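Local coordinates for protein RNA-dependent RNA Polymerase (PDB 6TZ0) that synthesises RNA on an RNA template, carrying out both transcription and genome replication of a double-stranded RNA cytoplasmic polyhedrosis virus, at residues Gly734-Ile739 against Asp765-Arg770; Ile739-Arg744 against Met758-Leu763. All coordinates share one frame; numbering follows the deposited sequence.

In the fold
Both contacts fold the long loop after strand 732-733 back onto helix 754-766, and contact 2 is nested inside the loop that contact 1 closes. Ile739 belongs to both, and Leu767 of contact 1 packs on Leu741 of contact 2, so the two apolar patches run together. Each is partly buried. Contact 1 lies at the C-terminal end of the helix and just beyond it, where loop meets loop; it buries more surface and relies on close packing plus one weak arginine-to-carbonyl bond. Contact 2 lies along the helix itself, combining leucine packing with a salt bridge, and is remote from the annotated sites, whereas contact 1 approaches the metal-binding aspartates.

Contact 1: Gly734-Ile739 against Asp765-Arg770; sequences GFADRI and DDLLFR
Arg770 lays its side chain, from CB to NH1, along Gly734, Phe735, Ala736 and Ile739, and its guanidinium supplies the polar part of the contact. Arg770 NH1 donates to Phe735 O at 3.2 Å, a weak bond because the N-H...O angle is only 134°; the carbonyl oxygen meets the flat group obliquely. The chain gets there by setting CG between the backbone N and the carbonyl carbon (chi1 57°), and a bend at chi3 (69°) brings NH1 to Phe735 O and Ile739 CD1. Arginine suits the place because its methylene stem packs while its tip can serve a backbone oxygen.

Close approach of backbone and stem forms a second group. Gly734 has no side chain, and its CA comes to 3.7 Å from Arg770 CB. Further along, Arg770 CG lies against CA and CB of Ala736, a residue small enough to fit beside it.

The remaining contacts are centred on Ile739 and Leu767, which run alongside each other, pointing opposite ways, with Ile739 CB 3.8 Å from Leu767 CD2. Leu767 CD2 also touches Ala736 CB at 4.0 Å. Ile739 lies roughly perpendicular to the arginine side chain, its CD1 methyl beside the guanidinium and 3.6 Å from Asp766 CB. Its branched shape thus serves three neighbours: CG2 lies against Leu767, while CD1 meets both Asp766 and Arg770.

The side chain of Phe735 is about 10 Å from that of Asp681, near the metal-binding aspartates. It points away from the contact to helix 325-339, where it touches Tyr332 and makes a cation-pi contact with Arg336. The packing as a whole ties the loop leaving strand 732-733 to the turn that follows helix 754-766, Leu767 being the first residue to depart from helical geometry.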
loop_
_atom_site.group_PDB
_atom_site.type_symbol
_atom_site.label_atom_id
_atom_site.label_comp_id
_atom_site.label_asym_id
_atom_site.label_seq_id
_atom_site.Cartn_x
_atom_site.Cartn_y
_atom_site.Cartn_z
ATOM N N GLY A 734 -21.425 15.745 -0.813
ATOM C CA GLY A 734 -20.599 14.917 0.034
ATOM C C GLY A 734 -21.240 13.583 0.364
ATOM O O GLY A 734 -22.453 13.402 0.284
ATOM N N PHE A 735 -20.396 12.630 0.747
ATOM C CA PHE A 735 -20.807 11.249 0.998
ATOM C C PHE A 735 -20.683 11.010 2.504
ATOM O O PHE A 735 -19.626 10.616 2.998
ATOM C CB PHE A 735 -19.948 10.250 0.205
ATOM C CG PHE A 735 -20.111 10.323 -1.297
ATOM C CD1 PHE A 735 -21.183 10.976 -1.887
ATOM C CD2 PHE A 735 -19.174 9.718 -2.120
ATOM C CE1 PHE A 735 -21.304 11.034 -3.263
ATOM C CE2 PHE A 735 -19.295 9.767 -3.495
ATOM C CZ PHE A 735 -20.359 10.425 -4.066
ATOM N N ALA A 736 -21.773 11.251 3.234
ATOM C CA ALA A 736 -21.744 11.137 4.685
ATOM C C ALA A 736 -21.780 9.699 5.169
ATOM O O ALA A 736 -21.440 9.441 6.327
ATOM C CB ALA A 736 -22.913 11.893 5.310
ATOM N N ASP A 737 -22.178 8.759 4.324
ATOM C CA ASP A 737 -22.298 7.376 4.745
ATOM C C ASP A 737 -21.026 6.586 4.459
ATOM O O ASP A 737 -21.046 5.352 4.478
ATOM C CB ASP A 737 -23.514 6.742 4.075
ATOM C CG ASP A 737 -24.099 5.603 4.886
ATOM O OD1 ASP A 737 -23.523 5.247 5.935
ATOM O OD2 ASP A 737 -25.162 5.086 4.499
ATOM N N ARG A 738 -19.923 7.274 4.197
ATOM C CA ARG A 738 -18.613 6.658 4.082
ATOM C C ARG A 738 -17.794 6.821 5.348
ATOM O O ARG A 738 -16.673 6.308 5.419
ATOM C CB ARG A 738 -17.864 7.259 2.896
ATOM C CG ARG A 738 -18.567 7.042 1.581
ATOM C CD ARG A 738 -18.556 5.581 1.229
ATOM N NE ARG A 738 -17.195 5.102 1.039
ATOM C CZ ARG A 738 -16.578 5.069 -0.136
ATOM N NH1 ARG A 738 -15.333 4.621 -0.221
ATOM N NH2 ARG A 738 -17.220 5.456 -1.228
ATOM N N ILE A 739 -18.326 7.526 6.339
ATOM C CA ILE A 739 -17.671 7.739 7.621
ATOM C C ILE A 739 -18.484 7.016 8.678
ATOM O O ILE A 739 -19.676 7.293 8.848
ATOM C CB ILE A 739 -17.552 9.230 7.944
ATOM C CG1 ILE A 739 -16.682 9.908 6.895
ATOM C CG2 ILE A 739 -16.992 9.430 9.340
ATOM C CD1 ILE A 739 -16.798 11.376 6.915
ATOM N N ASP A 765 -15.533 16.204 12.530
ATOM C CA ASP A 765 -15.090 17.236 11.601
ATOM C C ASP A 765 -15.050 16.733 10.163
ATOM O O ASP A 765 -15.220 17.526 9.231
ATOM C CB ASP A 765 -13.720 17.759 12.017
ATOM C CG ASP A 765 -13.767 18.538 13.311
ATOM O OD1 ASP A 765 -14.829 19.114 13.618
ATOM O OD2 ASP A 765 -12.742 18.573 14.023
ATOM N N ASP A 766 -14.837 15.433 9.955
ATOM C CA ASP A 766 -14.933 14.886 8.606
ATOM C C ASP A 766 -16.370 14.818 8.111
ATOM O O ASP A 766 -16.595 14.890 6.901
ATOM C CB ASP A 766 -14.322 13.489 8.534
ATOM C CG ASP A 766 -12.834 13.486 8.739
ATOM O OD1 ASP A 766 -12.194 14.518 8.472
ATOM O OD2 ASP A 766 -12.295 12.440 9.157
ATOM N N LEU A 767 -17.341 14.674 9.009
ATOM C CA LEU A 767 -18.752 14.655 8.637
ATOM C C LEU A 767 -19.398 16.029 8.605
ATOM O O LEU A 767 -20.596 16.125 8.859
ATOM C CB LEU A 767 -19.554 13.785 9.605
ATOM C CG LEU A 767 -19.549 12.267 9.580
ATOM C CD1 LEU A 767 -20.265 11.786 10.814
ATOM C CD2 LEU A 767 -20.277 11.803 8.346
ATOM N N LEU A 768 -18.656 17.097 8.330
ATOM C CA LEU A 768 -19.170 18.414 8.691
ATOM C C LEU A 768 -19.847 19.102 7.507
ATOM O O LEU A 768 -20.928 19.678 7.659
ATOM C CB LEU A 768 -18.046 19.270 9.262
ATOM C CG LEU A 768 -18.463 20.337 10.276
ATOM C CD1 LEU A 768 -17.296 20.588 11.186
ATOM C CD2 LEU A 768 -18.908 21.631 9.665
ATOM N N PHE A 769 -19.213 19.099 6.331
ATOM C CA PHE A 769 -19.866 19.683 5.163
ATOM C C PHE A 769 -20.620 18.664 4.329
ATOM O O PHE A 769 -21.343 19.052 3.412
ATOM C CB PHE A 769 -18.900 20.430 4.229
ATOM C CG PHE A 769 -18.516 21.809 4.692
ATOM C CD1 PHE A 769 -18.591 22.180 6.019
ATOM C CD2 PHE A 769 -18.280 22.794 3.751
ATOM C CE1 PHE A 769 -18.281 23.448 6.411
ATOM C CE2 PHE A 769 -17.979 24.079 4.137
ATOM C CZ PHE A 769 -17.986 24.406 5.475
ATOM N N ARG A 770 -20.466 17.376 4.604
ATOM C CA ARG A 770 -21.194 16.350 3.873
ATOM C C ARG A 770 -22.498 15.971 4.560
ATOM O O ARG A 770 -23.116 14.965 4.208
ATOM C CB ARG A 770 -20.294 15.135 3.665
ATOM C CG ARG A 770 -19.743 14.532 4.920
ATOM C CD ARG A 770 -18.757 13.442 4.576
ATOM N NE ARG A 770 -17.529 13.943 3.970
ATOM C CZ ARG A 770 -16.576 13.161 3.476
ATOM N NH1 ARG A 770 -16.711 11.847 3.513
ATOM N NH2 ARG A 770 -15.483 13.687 2.951
#

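Contact 2: Ile739-Arg744 against Met758-Leu763; sequences ISLWTR and MELNAL
Glu759 OE2 is gripped by two arginines: Arg744 NH1, at 2.8 Å across the contact, and Arg141 NH1 from a loop elsewhere in the chain. The first salt bridge meets the guanidinium at its edge, near its plane, but the carboxylate is turned almost perpendicular, with the two planes 81° apart. The bridge is therefore made mainly through one oxygen; Glu759 OE1 stands farther from Arg744 NH1, at 3.4 Å. Glu759 extends fully from the helix, CG anti to the backbone N (chi1 -179°), and the straight chain carries the carboxylate out to Arg744. Arg744 comes the other way with a bend at chi3, while its NE is held by the carbonyl oxygen of Asp746, which helps to fix the group.

Beside the salt bridge, leucines take over. Leu763, one helical turn on from Glu759, points at the loop and receives it on several sides. Leu763 CB packs on Leu741 CD2 at 3.7 Å, Leu763 CD2 on Ile739 CG2 at 3.8 Å, and Leu763 CD1 lies near Ser740 O. Leu760 adds a looser touch, Leu760 CD2 to Leu741 CD2 at 4.4 Å. The forked end of Leu763 suits this place because its two methyls meet different neighbours, Ser740 and Ile739.

The loop is shaped from within as well. The hydroxyls Ser740 OG and Thr743 OG1 are hydrogen-bonded at 2.7 Å, bracing the turn between them, and Leu741 CB rests over one face of the Trp742 ring, toward its rim. Trp742 touches helix 774-786, and its NE1 is hydrogen-bonded to Thr215 OG1.

Chemically, the contact divides into a leucine-rich patch and a charged end. With two arginines on one oxygen, Glu759 probably stays ionised, and it joins the loop, helix 754-766 and the Arg141 region through a single carboxylate.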
loop_
_atom_site.group_PDB
_atom_site.type_symbol
_atom_site.label_atom_id
_atom_site.label_comp_id
_atom_site.label_asym_id
_atom_site.label_seq_id
_atom_site.Cartn_x
_atom_site.Cartn_y
_atom_site.Cartn_z
ATOM N N ILE A 739 -18.326 7.526 6.339
ATOM C CA ILE A 739 -17.671 7.739 7.621
ATOM C C ILE A 739 -18.484 7.016 8.678
ATOM O O ILE A 739 -19.676 7.293 8.848
ATOM C CB ILE A 739 -17.552 9.230 7.944
ATOM C CG1 ILE A 739 -16.682 9.908 6.895
ATOM C CG2 ILE A 739 -16.992 9.430 9.340
ATOM C CD1 ILE A 739 -16.798 11.376 6.915
ATOM N N SER A 740 -17.846 6.098 9.391
ATOM C CA SER A 740 -18.519 5.276 10.386
ATOM C C SER A 740 -18.101 5.749 11.765
ATOM O O SER A 740 -16.940 5.601 12.155
ATOM C CB SER A 740 -18.184 3.804 10.201
ATOM O OG SER A 740 -18.906 3.013 11.124
ATOM N N LEU A 741 -19.051 6.302 12.506
ATOM C CA LEU A 741 -18.801 6.704 13.879
ATOM C C LEU A 741 -18.796 5.532 14.848
ATOM O O LEU A 741 -18.539 5.742 16.036
ATOM C CB LEU A 741 -19.856 7.718 14.326
ATOM C CG LEU A 741 -19.926 9.069 13.624
ATOM C CD1 LEU A 741 -21.114 9.859 14.131
ATOM C CD2 LEU A 741 -18.649 9.842 13.838
ATOM N N TRP A 742 -19.073 4.311 14.390
ATOM C CA TRP A 742 -19.392 3.224 15.302
ATOM C C TRP A 742 -18.594 1.947 15.080
ATOM O O TRP A 742 -18.479 1.156 16.023
ATOM C CB TRP A 742 -20.892 2.898 15.221
ATOM C CG TRP A 742 -21.750 4.122 15.403
ATOM C CD1 TRP A 742 -22.472 4.762 14.434
ATOM C CD2 TRP A 742 -21.892 4.900 16.589
ATOM N NE1 TRP A 742 -23.095 5.867 14.963
ATOM C CE2 TRP A 742 -22.753 5.972 16.286
ATOM C CE3 TRP A 742 -21.397 4.779 17.886
ATOM C CZ2 TRP A 742 -23.116 6.918 17.231
ATOM C CZ3 TRP A 742 -21.761 5.718 18.823
ATOM C CH2 TRP A 742 -22.615 6.773 18.492
ATOM N N THR A 743 -18.045 1.710 13.893
ATOM C CA THR A 743 -17.298 0.492 13.611
ATOM C C THR A 743 -15.838 0.821 13.318
ATOM O O THR A 743 -15.469 1.979 13.130
ATOM C CB THR A 743 -17.920 -0.277 12.440
ATOM O OG1 THR A 743 -17.845 0.518 11.255
ATOM C CG2 THR A 743 -19.374 -0.588 12.717
ATOM N N ARG A 744 -15.003 -0.220 13.286
ATOM C CA ARG A 744 -13.578 -0.072 13.012
ATOM C C ARG A 744 -13.104 -1.122 12.020
ATOM O O ARG A 744 -13.841 -2.028 11.628
ATOM C CB ARG A 744 -12.718 -0.197 14.269
ATOM C CG ARG A 744 -12.842 0.935 15.217
ATOM C CD ARG A 744 -11.938 0.738 16.406
ATOM N NE ARG A 744 -10.534 0.810 16.029
ATOM C CZ ARG A 744 -9.844 1.941 15.968
ATOM N NH1 ARG A 744 -10.431 3.091 16.260
ATOM N NH2 ARG A 744 -8.566 1.926 15.615
ATOM N N MET A 758 -10.163 12.602 20.621
ATOM C CA MET A 758 -9.537 13.196 19.446
ATOM C C MET A 758 -9.986 12.493 18.170
ATOM O O MET A 758 -10.238 13.147 17.150
ATOM C CB MET A 758 -8.015 13.157 19.579
ATOM C CG MET A 758 -7.292 13.952 18.503
ATOM S SD MET A 758 -5.495 13.950 18.626
ATOM C CE MET A 758 -5.110 12.328 17.982
ATOM N N GLU A 759 -10.133 11.169 18.226
ATOM C CA GLU A 759 -10.646 10.414 17.086
ATOM C C GLU A 759 -12.101 10.758 16.797
ATOM O O GLU A 759 -12.493 10.905 15.629
ATOM C CB GLU A 759 -10.491 8.920 17.355
ATOM C CG GLU A 759 -10.966 8.022 16.237
ATOM C CD GLU A 759 -10.756 6.555 16.545
ATOM O OE1 GLU A 759 -10.249 6.240 17.643
ATOM O OE2 GLU A 759 -11.099 5.712 15.691
ATOM N N LEU A 760 -12.911 10.906 17.849
ATOM C CA LEU A 760 -14.310 11.272 17.667
ATOM C C LEU A 760 -14.443 12.675 17.087
ATOM O O LEU A 760 -15.265 12.900 16.194
ATOM C CB LEU A 760 -15.058 11.136 18.998
ATOM C CG LEU A 760 -16.587 11.207 19.121
ATOM C CD1 LEU A 760 -17.112 12.620 19.295
ATOM C CD2 LEU A 760 -17.247 10.561 17.915
ATOM N N ASN A 761 -13.617 13.617 17.550
ATOM C CA ASN A 761 -13.653 14.975 17.017
ATOM C C ASN A 761 -13.183 15.025 15.571
ATOM O O ASN A 761 -13.729 15.789 14.770
ATOM C CB ASN A 761 -12.805 15.907 17.878
ATOM C CG ASN A 761 -13.463 16.239 19.192
ATOM O OD1 ASN A 761 -14.670 16.457 19.252
ATOM N ND2 ASN A 761 -12.674 16.301 20.251
ATOM N N ALA A 762 -12.197 14.202 15.209
ATOM C CA ALA A 762 -11.754 14.163 13.818
ATOM C C ALA A 762 -12.827 13.580 12.905
ATOM O O ALA A 762 -13.032 14.074 11.792
ATOM C CB ALA A 762 -10.458 13.366 13.698
ATOM N N LEU A 763 -13.545 12.550 13.363
ATOM C CA LEU A 763 -14.615 11.985 12.542
ATOM C C LEU A 763 -15.808 12.928 12.422
ATOM O O LEU A 763 -16.438 13.004 11.356
ATOM C CB LEU A 763 -15.058 10.648 13.123
ATOM C CG LEU A 763 -14.081 9.484 13.003
ATOM C CD1 LEU A 763 -14.576 8.335 13.830
ATOM C CD2 LEU A 763 -13.951 9.054 11.565
#